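Local coordinates for protein alpha-glucosidase YIHQ (Escherichia coli, PDB 5AED) that hydrolyses the alpha-glycosidic bond of sulfoquinovosyl diacylglycerides and simpler sulfoquinovosides, releasing sulfoquinovose for bacterial sulfoglycolysis, at residues Q100-L105 with R225-D230; D376-E381 with L416-S421. One frame throughout, in Å; residues are numbered along the deposited sequence.

In the fold
The centres of both contacts lie about 24 Å from the centre of the chain, away from the catalytic and substrate-binding residues, yet they show how chemistry follows place in the fold. Interaction 1 joins two neighbouring antiparallel strands, 103-109 and 221-228, of the N-terminal beta domain; one face carries charged pairs and the other buried leucines and a phenylalanine. Interaction 2 belongs to the TIM-barrel domain and ties two turns, each leading into a helix, by side chains that grip backbone N-H groups, with a histidine and other exposed residues at its outer side. The two share no element and do not touch: their centres stand 32 Å apart, their nearest atoms about 17 Å.

Interaction 1: residues Q100-L105 with R225-D230; sequences QGRLLL and RFECAD
Arg102 and Glu227 form a salt bridge where two neighbouring antiparallel strands of the N-terminal, galactose mutarotase-like beta domain meet, Arg102 standing just before strand 103-109 and Glu227 within strand 221-228. Arg102 NE gives its hydrogen to Glu227 OE1 at 3.2 Å, bent to 142°. The carboxylate stands almost perpendicular to the guanidinium, 86° between planes, and NE meets OE1 from above the carboxylate plane rather than within it. With CG anti to the carbonyl carbon (chi1 -48°), the arginine runs extended from CG to NE and lays its CG and CD against the glutamate. A water at the guanidinium edge closes a second route, accepting from Arg102 NH2 and donating to Glu227 OE1 at 2.8 Å. Outside the two segments, Asp98 binds Arg102 NH1 and the Tyr194 hydroxyl is hydrogen-bonded to Glu227 OE1, so both charged groups have further partners.

Beneath these side chains the backbones pair through Leu103 and Phe226, a hydrogen-bonded antiparallel pair. Phe226 N donates to Leu103 O at 2.9 Å; the return bond from Leu103 N to Phe226 O is weak. The same Leu103 oxygen also receives a CA-H...O contact from Arg225.

Leu104 and Arg225, the next, non-hydrogen-bonded pair, project to the opposite face from Leu103 and Phe226. They run side by side, and the Arg225 chain, bent at chi3, brings NH1 to 3.3 Å from Leu104 CD1, while its NH2 forms a salt bridge with Asp198. On the buried face Leu103 lies alongside Phe226, whose ring edge has Leu103 O in its plane. Two methyl groups approach the ring obliquely: Leu103 CD2 comes to 3.8 Å from Phe226 CD1, and Leu105 CD2 to 3.7 Å from Phe226 CE1.

Interaction 2: residues D376-E381 with L416-S421; sequences DLTNPE and LHNGVS
The His417 ring carries the Asn379 amide stacked over one face, the two planes 19° apart. Asn379 CG sits above the rim rather than the centre, and ND2 comes to 3.7 Å from His417 CD2. Asn379 CB adds an off-centre CH-pi contact to the same ring, and Pro380 CD approaches obliquely, 3.8 Å from His417 ND1. The ring reaches this place because its CG is anti to the backbone N (chi1 -173°), which carries it across Asn379 and Pro380.

The Asp376 carboxylate links the two segments. Its OD2 accepts from His417 N at 2.9 Å on the syn side, close to the carboxylate plane. OD1 turns back into its own segment, taking Thr378 OG1 at 2.7 Å on the syn side and Thr378 N on the anti side, both from one face of the plane; the latter bond makes an Asx turn. Thr378 OG1, held by its own bond to Asp376 OD1, accepts in turn from Asn418 N at 3.2 Å, while its CB and CG2 pack across the Asn418 amide. Were Asp376 replaced by an alanine, His417 N would probably lose its carboxylate acceptor and the Thr378 hydroxyl be left free to turn away from Asn418 N.

Leu416 and Asp376 are both buried, and Leu416 CD1 rests 3.7 Å from Asp376 OD1. Each segment contains a type I beta turn, Asp376 to Asn379 and Leu416 to Gly419, and each supplies a helix N-cap, Asn379 for helix 380-395 and Ser421 for helix 422-443. The contact is thus a pairing of turns at the N-termini of two TIM-barrel domain helices.

Interaction 1: residues Q100-L105 with R225-D230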
ATOM      1  N   GLN A 100      25.084   3.657  10.742  1.00 67.59           N
ATOM      2  CA  GLN A 100      24.304   3.267  11.937  1.00 60.90           C
ATOM      3  C   GLN A 100      24.462   1.809  12.375  1.00 57.82           C
ATOM      4  O   GLN A 100      23.716   1.338  13.243  1.00 53.93           O
ATOM      5  CB  GLN A 100      22.820   3.572  11.723  1.00 63.11           C
ATOM      6  CG  GLN A 100      22.476   5.055  11.565  1.00 69.74           C
ATOM      7  CD  GLN A 100      22.711   5.629  10.167  1.00 77.09           C
ATOM      8  OE1 GLN A 100      23.014   4.916   9.211  1.00 80.36           O
ATOM      9  NE2 GLN A 100      22.568   6.943  10.052  1.00 83.69           N
ATOM     10  N   GLY A 101      25.425   1.088  11.812  1.00 52.59           N
ATOM     11  CA  GLY A 101      25.639  -0.291  12.223  1.00 53.75           C
ATOM     12  C   GLY A 101      24.780  -1.315  11.510  1.00 54.84           C
ATOM     13  O   GLY A 101      24.603  -2.433  12.007  1.00 57.48           O
ATOM     14  N   ARG A 102      24.251  -0.958  10.337  1.00 53.00           N
ATOM     15  CA  ARG A 102      23.475  -1.931   9.519  1.00 45.46           C
ATOM     16  C   ARG A 102      24.430  -2.712   8.637  1.00 40.55           C
ATOM     17  O   ARG A 102      25.310  -2.118   8.022  1.00 41.30           O
ATOM     18  CB  ARG A 102      22.494  -1.204   8.593  1.00 45.95           C
ATOM     19  CG  ARG A 102      21.638  -0.106   9.237  1.00 48.95           C
ATOM     20  CD  ARG A 102      20.515   0.322   8.296  1.00 49.81           C
ATOM     21  NE  ARG A 102      19.730   1.387   8.900  1.00 50.16           N
ATOM     22  CZ  ARG A 102      19.975   2.695   8.777  1.00 54.46           C
ATOM     23  NH1 ARG A 102      20.982   3.167   8.041  1.00 53.69           N
ATOM     24  NH2 ARG A 102      19.192   3.555   9.410  1.00 55.53           N
ATOM     25  N   LEU A 103      24.231  -4.015   8.510  1.00 38.61           N
ATOM     26  CA  LEU A 103      24.961  -4.806   7.498  1.00 36.09           C
ATOM     27  C   LEU A 103      24.631  -4.311   6.086  1.00 36.36           C
ATOM     28  O   LEU A 103      23.469  -4.287   5.701  1.00 35.49           O
ATOM     29  CB  LEU A 103      24.584  -6.300   7.635  1.00 38.27           C
ATOM     30  CG  LEU A 103      25.135  -7.219   6.534  1.00 36.38           C
ATOM     31  CD1 LEU A 103      26.654  -7.266   6.570  1.00 38.57           C
ATOM     32  CD2 LEU A 103      24.521  -8.585   6.626  1.00 36.09           C
ATOM     33  N   LEU A 104      25.647  -3.927   5.329  1.00 33.90           N
ATOM     34  CA  LEU A 104      25.537  -3.388   3.983  1.00 38.10           C
ATOM     35  C   LEU A 104      26.246  -4.331   3.018  1.00 39.36           C
ATOM     36  O   LEU A 104      27.431  -4.583   3.192  1.00 37.34           O
ATOM     37  CB  LEU A 104      26.224  -2.013   3.893  1.00 35.99           C
ATOM     38  CG  LEU A 104      26.239  -1.327   2.526  1.00 37.65           C
ATOM     39  CD1 LEU A 104      24.808  -1.099   2.018  1.00 40.44           C
ATOM     40  CD2 LEU A 104      27.062  -0.024   2.519  1.00 34.71           C
ATOM     41  N   LEU A 105      25.524  -4.788   1.984  1.00 35.13           N
ATOM     42  CA  LEU A 105      26.016  -5.717   0.939  1.00 38.10           C
ATOM     43  C   LEU A 105      25.946  -4.967  -0.357  1.00 39.21           C
ATOM     44  O   LEU A 105      24.856  -4.503  -0.725  1.00 38.64           O
ATOM     45  CB  LEU A 105      25.108  -6.962   0.835  1.00 38.42           C
ATOM     46  CG  LEU A 105      25.476  -8.216   1.587  1.00 44.56           C
ATOM     47  CD1 LEU A 105      26.123  -7.931   2.923  1.00 45.85           C
ATOM     48  CD2 LEU A 105      24.300  -9.187   1.697  1.00 44.21           C
ATOM     49  N   ARG A 225      20.584  -3.918   2.638  1.00 37.25           N
ATOM     50  CA  ARG A 225      20.865  -3.532   4.037  1.00 36.19           C
ATOM     51  C   ARG A 225      20.012  -4.343   4.967  1.00 36.64           C
ATOM     52  O   ARG A 225      18.803  -4.559   4.695  1.00 31.17           O
ATOM     53  CB  ARG A 225      20.457  -2.081   4.299  1.00 43.20           C
ATOM     54  CG  ARG A 225      21.416  -1.012   3.886  1.00 45.25           C
ATOM     55  CD  ARG A 225      20.784   0.368   4.121  1.00 49.27           C
ATOM     56  NE  ARG A 225      20.919   1.129   2.892  1.00 52.44           N
ATOM     57  CZ  ARG A 225      22.067   1.631   2.447  1.00 57.70           C
ATOM     58  NH1 ARG A 225      23.191   1.511   3.156  1.00 65.56           N
ATOM     59  NH2 ARG A 225      22.097   2.256   1.280  1.00 60.14           N
ATOM     60  N   PHE A 226      20.607  -4.765   6.079  1.00 32.05           N
ATOM     61  CA  PHE A 226      19.906  -5.495   7.138  1.00 32.63           C
ATOM     62  C   PHE A 226      20.100  -4.887   8.516  1.00 36.31           C
ATOM     63  O   PHE A 226      21.175  -4.324   8.836  1.00 35.17           O
ATOM     64  CB  PHE A 226      20.402  -6.926   7.257  1.00 32.68           C
ATOM     65  CG  PHE A 226      20.441  -7.684   5.955  1.00 31.34           C
ATOM     66  CD1 PHE A 226      21.356  -7.369   4.981  1.00 29.72           C
ATOM     67  CD2 PHE A 226      19.627  -8.792   5.777  1.00 33.39           C
ATOM     68  CE1 PHE A 226      21.442  -8.115   3.829  1.00 32.07           C
ATOM     69  CE2 PHE A 226      19.691  -9.532   4.622  1.00 31.18           C
ATOM     70  CZ  PHE A 226      20.587  -9.186   3.636  1.00 31.75           C
ATOM     71  N   GLU A 227      19.099  -5.084   9.366  1.00 36.88           N
ATOM     72  CA  GLU A 227      19.221  -4.638  10.738  1.00 38.21           C
ATOM     73  C   GLU A 227      18.416  -5.582  11.540  1.00 36.64           C
ATOM     74  O   GLU A 227      17.395  -6.108  11.027  1.00 33.28           O
ATOM     75  CB  GLU A 227      18.715  -3.200  10.858  1.00 41.45           C
ATOM     76  CG  GLU A 227      19.542  -2.377  11.769  1.00 41.08           C
ATOM     77  CD  GLU A 227      19.031  -0.977  11.971  1.00 43.73           C
ATOM     78  OE1 GLU A 227      18.260  -0.396  11.127  1.00 39.64           O
ATOM     79  OE2 GLU A 227      19.461  -0.439  13.016  1.00 46.99           O
ATOM     80  N   CYS A 228      18.905  -5.864  12.756  1.00 35.63           N
ATOM     81  CA  CYS A 228      18.263  -6.734  13.708  1.00 33.94           C
ATOM     82  C   CYS A 228      17.671  -5.998  14.863  1.00 35.10           C
ATOM     83  O   CYS A 228      17.929  -4.838  15.071  1.00 32.98           O
ATOM     84  CB  CYS A 228      19.236  -7.731  14.252  1.00 39.72           C
ATOM     85  SG  CYS A 228      19.916  -8.837  13.003  1.00 40.12           S
ATOM     86  N   ALA A 229      16.814  -6.689  15.587  1.00 35.79           N
ATOM     87  CA  ALA A 229      16.262  -6.148  16.816  1.00 36.77           C
ATOM     88  C   ALA A 229      15.750  -7.258  17.687  1.00 36.84           C
ATOM     89  O   ALA A 229      15.585  -8.402  17.207  1.00 37.20           O
ATOM     90  CB  ALA A 229      15.159  -5.140  16.519  1.00 39.36           C
ATOM     91  N   ASP A 230      15.457  -6.912  18.953  1.00 37.61           N
ATOM     92  CA  ASP A 230      15.053  -7.877  19.996  1.00 41.64           C
ATOM     93  C   ASP A 230      13.578  -8.150  20.001  1.00 40.01           C
ATOM     94  O   ASP A 230      13.163  -9.175  20.495  1.00 36.16           O
ATOM     95  CB  ASP A 230      15.398  -7.382  21.418  1.00 50.23           C
ATOM     96  CG  ASP A 230      16.838  -6.952  21.576  1.00 58.78           C
ATOM     97  OD1 ASP A 230      17.705  -7.435  20.824  1.00 63.84           O
ATOM     98  OD2 ASP A 230      17.098  -6.103  22.462  1.00 76.68           O
TER
HETATM   99  O   HOH W   1      17.367   2.233  11.342  1.00 36.11           O

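Interaction 2: residues D376-E381 with L416-S421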
ATOM      1  N   ASP A 376       6.355  14.488 -16.494  1.00 39.49           N
ATOM      2  CA  ASP A 376       7.722  13.987 -16.210  1.00 40.51           C
ATOM      3  C   ASP A 376       8.208  14.520 -14.889  1.00 38.91           C
ATOM      4  O   ASP A 376       8.919  15.535 -14.811  1.00 38.38           O
ATOM      5  CB  ASP A 376       8.710  14.322 -17.346  1.00 42.31           C
ATOM      6  CG  ASP A 376       9.989  13.512 -17.285  1.00 43.01           C
ATOM      7  OD1 ASP A 376      10.346  12.925 -16.236  1.00 46.56           O
ATOM      8  OD2 ASP A 376      10.660  13.445 -18.336  1.00 45.66           O
ATOM      9  N   LEU A 377       7.874  13.778 -13.840  1.00 36.55           N
ATOM     10  CA  LEU A 377       8.318  14.114 -12.504  1.00 38.40           C
ATOM     11  C   LEU A 377       9.843  14.082 -12.295  1.00 38.04           C
ATOM     12  O   LEU A 377      10.314  14.585 -11.289  1.00 37.48           O
ATOM     13  CB  LEU A 377       7.606  13.242 -11.460  1.00 39.79           C
ATOM     14  CG  LEU A 377       6.074  13.302 -11.520  1.00 41.56           C
ATOM     15  CD1 LEU A 377       5.479  12.279 -10.575  1.00 41.44           C
ATOM     16  CD2 LEU A 377       5.588  14.702 -11.183  1.00 45.17           C
ATOM     17  N   THR A 378      10.608  13.484 -13.209  1.00 38.03           N
ATOM     18  CA  THR A 378      12.086  13.595 -13.130  1.00 38.44           C
ATOM     19  C   THR A 378      12.628  14.930 -13.691  1.00 42.60           C
ATOM     20  O   THR A 378      13.819  15.210 -13.549  1.00 37.49           O
ATOM     21  CB  THR A 378      12.812  12.438 -13.848  1.00 38.94           C
ATOM     22  OG1 THR A 378      12.881  12.716 -15.257  1.00 39.04           O
ATOM     23  CG2 THR A 378      12.104  11.029 -13.577  1.00 35.48           C
ATOM     24  N   ASN A 379      11.782  15.701 -14.382  1.00 44.06           N
ATOM     25  CA  ASN A 379      12.159  17.022 -14.904  1.00 46.21           C
ATOM     26  C   ASN A 379      11.980  17.994 -13.743  1.00 43.54           C
ATOM     27  O   ASN A 379      10.873  18.183 -13.281  1.00 40.14           O
ATOM     28  CB  ASN A 379      11.252  17.335 -16.091  1.00 54.30           C
ATOM     29  CG  ASN A 379      11.532  18.682 -16.763  1.00 53.00           C
ATOM     30  OD1 ASN A 379      12.045  19.626 -16.149  1.00 52.94           O
ATOM     31  ND2 ASN A 379      11.102  18.785 -18.016  1.00 47.54           N
ATOM     32  N   PRO A 380      13.068  18.578 -13.228  1.00 46.23           N
ATOM     33  CA  PRO A 380      12.971  19.471 -12.041  1.00 43.00           C
ATOM     34  C   PRO A 380      11.864  20.535 -12.133  1.00 45.13           C
ATOM     35  O   PRO A 380      11.128  20.781 -11.168  1.00 51.02           O
ATOM     36  CB  PRO A 380      14.336  20.170 -12.019  1.00 46.62           C
ATOM     37  CG  PRO A 380      15.256  19.302 -12.804  1.00 47.73           C
ATOM     38  CD  PRO A 380      14.443  18.500 -13.769  1.00 48.30           C
ATOM     39  N   GLU A 381      11.738  21.140 -13.303  1.00 49.07           N
ATOM     40  CA  GLU A 381      10.782  22.210 -13.480  1.00 50.77           C
ATOM     41  C   GLU A 381       9.388  21.719 -13.825  1.00 43.99           C
ATOM     42  O   GLU A 381       8.445  22.382 -13.456  1.00 45.04           O
ATOM     43  CB  GLU A 381      11.322  23.304 -14.402  1.00 57.24           C
ATOM     44  CG  GLU A 381      11.562  22.968 -15.854  1.00 69.12           C
ATOM     45  CD  GLU A 381      11.686  24.237 -16.727  1.00 78.34           C
ATOM     46  OE1 GLU A 381      10.809  25.149 -16.641  1.00 80.90           O
ATOM     47  OE2 GLU A 381      12.663  24.323 -17.513  1.00 69.27           O
ATOM     48  N   LEU A 416      12.677   9.673 -20.202  1.00 39.41           N
ATOM     49  CA  LEU A 416      12.546  10.635 -19.116  1.00 40.50           C
ATOM     50  C   LEU A 416      13.729  11.597 -19.079  1.00 41.60           C
ATOM     51  O   LEU A 416      14.842  11.253 -19.449  1.00 39.71           O
ATOM     52  CB  LEU A 416      12.478   9.929 -17.747  1.00 42.82           C
ATOM     53  CG  LEU A 416      11.313   8.993 -17.384  1.00 43.80           C
ATOM     54  CD1 LEU A 416       9.981   9.607 -17.782  1.00 44.36           C
ATOM     55  CD2 LEU A 416      11.461   7.615 -18.023  1.00 44.11           C
ATOM     56  N   HIS A 417      13.475  12.775 -18.518  1.00 44.77           N
ATOM     57  CA  HIS A 417      14.407  13.901 -18.490  1.00 43.66           C
ATOM     58  C   HIS A 417      15.708  13.593 -17.774  1.00 51.46           C
ATOM     59  O   HIS A 417      16.727  14.172 -18.088  1.00 54.62           O
ATOM     60  CB  HIS A 417      13.718  15.074 -17.818  1.00 45.86           C
ATOM     61  CG  HIS A 417      14.490  16.349 -17.871  1.00 54.99           C
ATOM     62  ND1 HIS A 417      15.437  16.685 -16.924  1.00 57.46           N
ATOM     63  CD2 HIS A 417      14.453  17.374 -18.756  1.00 55.72           C
ATOM     64  CE1 HIS A 417      15.948  17.868 -17.219  1.00 58.47           C
ATOM     65  NE2 HIS A 417      15.370  18.304 -18.329  1.00 58.95           N
ATOM     66  N   ASN A 418      15.678  12.704 -16.790  1.00 50.97           N
ATOM     67  CA  ASN A 418      16.881  12.365 -16.024  1.00 46.41           C
ATOM     68  C   ASN A 418      17.712  11.302 -16.714  1.00 44.38           C
ATOM     69  O   ASN A 418      18.759  10.931 -16.241  1.00 46.51           O
ATOM     70  CB  ASN A 418      16.506  11.930 -14.613  1.00 43.10           C
ATOM     71  CG  ASN A 418      15.856  10.518 -14.556  1.00 43.98           C
ATOM     72  OD1 ASN A 418      15.468   9.906 -15.573  1.00 39.08           O
ATOM     73  ND2 ASN A 418      15.742  10.005 -13.335  1.00 41.83           N
ATOM     74  N   GLY A 419      17.218  10.763 -17.806  1.00 42.87           N
ATOM     75  CA  GLY A 419      17.989   9.799 -18.576  1.00 43.72           C
ATOM     76  C   GLY A 419      18.043   8.373 -18.065  1.00 43.54           C
ATOM     77  O   GLY A 419      18.791   7.558 -18.624  1.00 40.60           O
ATOM     78  N   VAL A 420      17.278   8.067 -17.012  1.00 40.13           N
ATOM     79  CA  VAL A 420      17.287   6.752 -16.423  1.00 38.07           C
ATOM     80  C   VAL A 420      16.251   5.918 -17.149  1.00 36.94           C
ATOM     81  O   VAL A 420      15.148   6.385 -17.381  1.00 36.43           O
ATOM     82  CB  VAL A 420      16.945   6.824 -14.929  1.00 41.47           C
ATOM     83  CG1 VAL A 420      16.805   5.431 -14.350  1.00 43.18           C
ATOM     84  CG2 VAL A 420      18.019   7.604 -14.173  1.00 40.05           C
ATOM     85  N   SER A 421      16.586   4.678 -17.496  1.00 36.27           N
ATOM     86  CA  SER A 421      15.631   3.787 -18.152  1.00 34.59           C
ATOM     87  C   SER A 421      14.249   3.799 -17.448  1.00 37.29           C
ATOM     88  O   SER A 421      14.146   3.795 -16.204  1.00 34.31           O
ATOM     89  CB  SER A 421      16.173   2.350 -18.175  1.00 36.43           C
ATOM     90  OG  SER A 421      15.237   1.491 -18.835  1.00 34.03           O
TER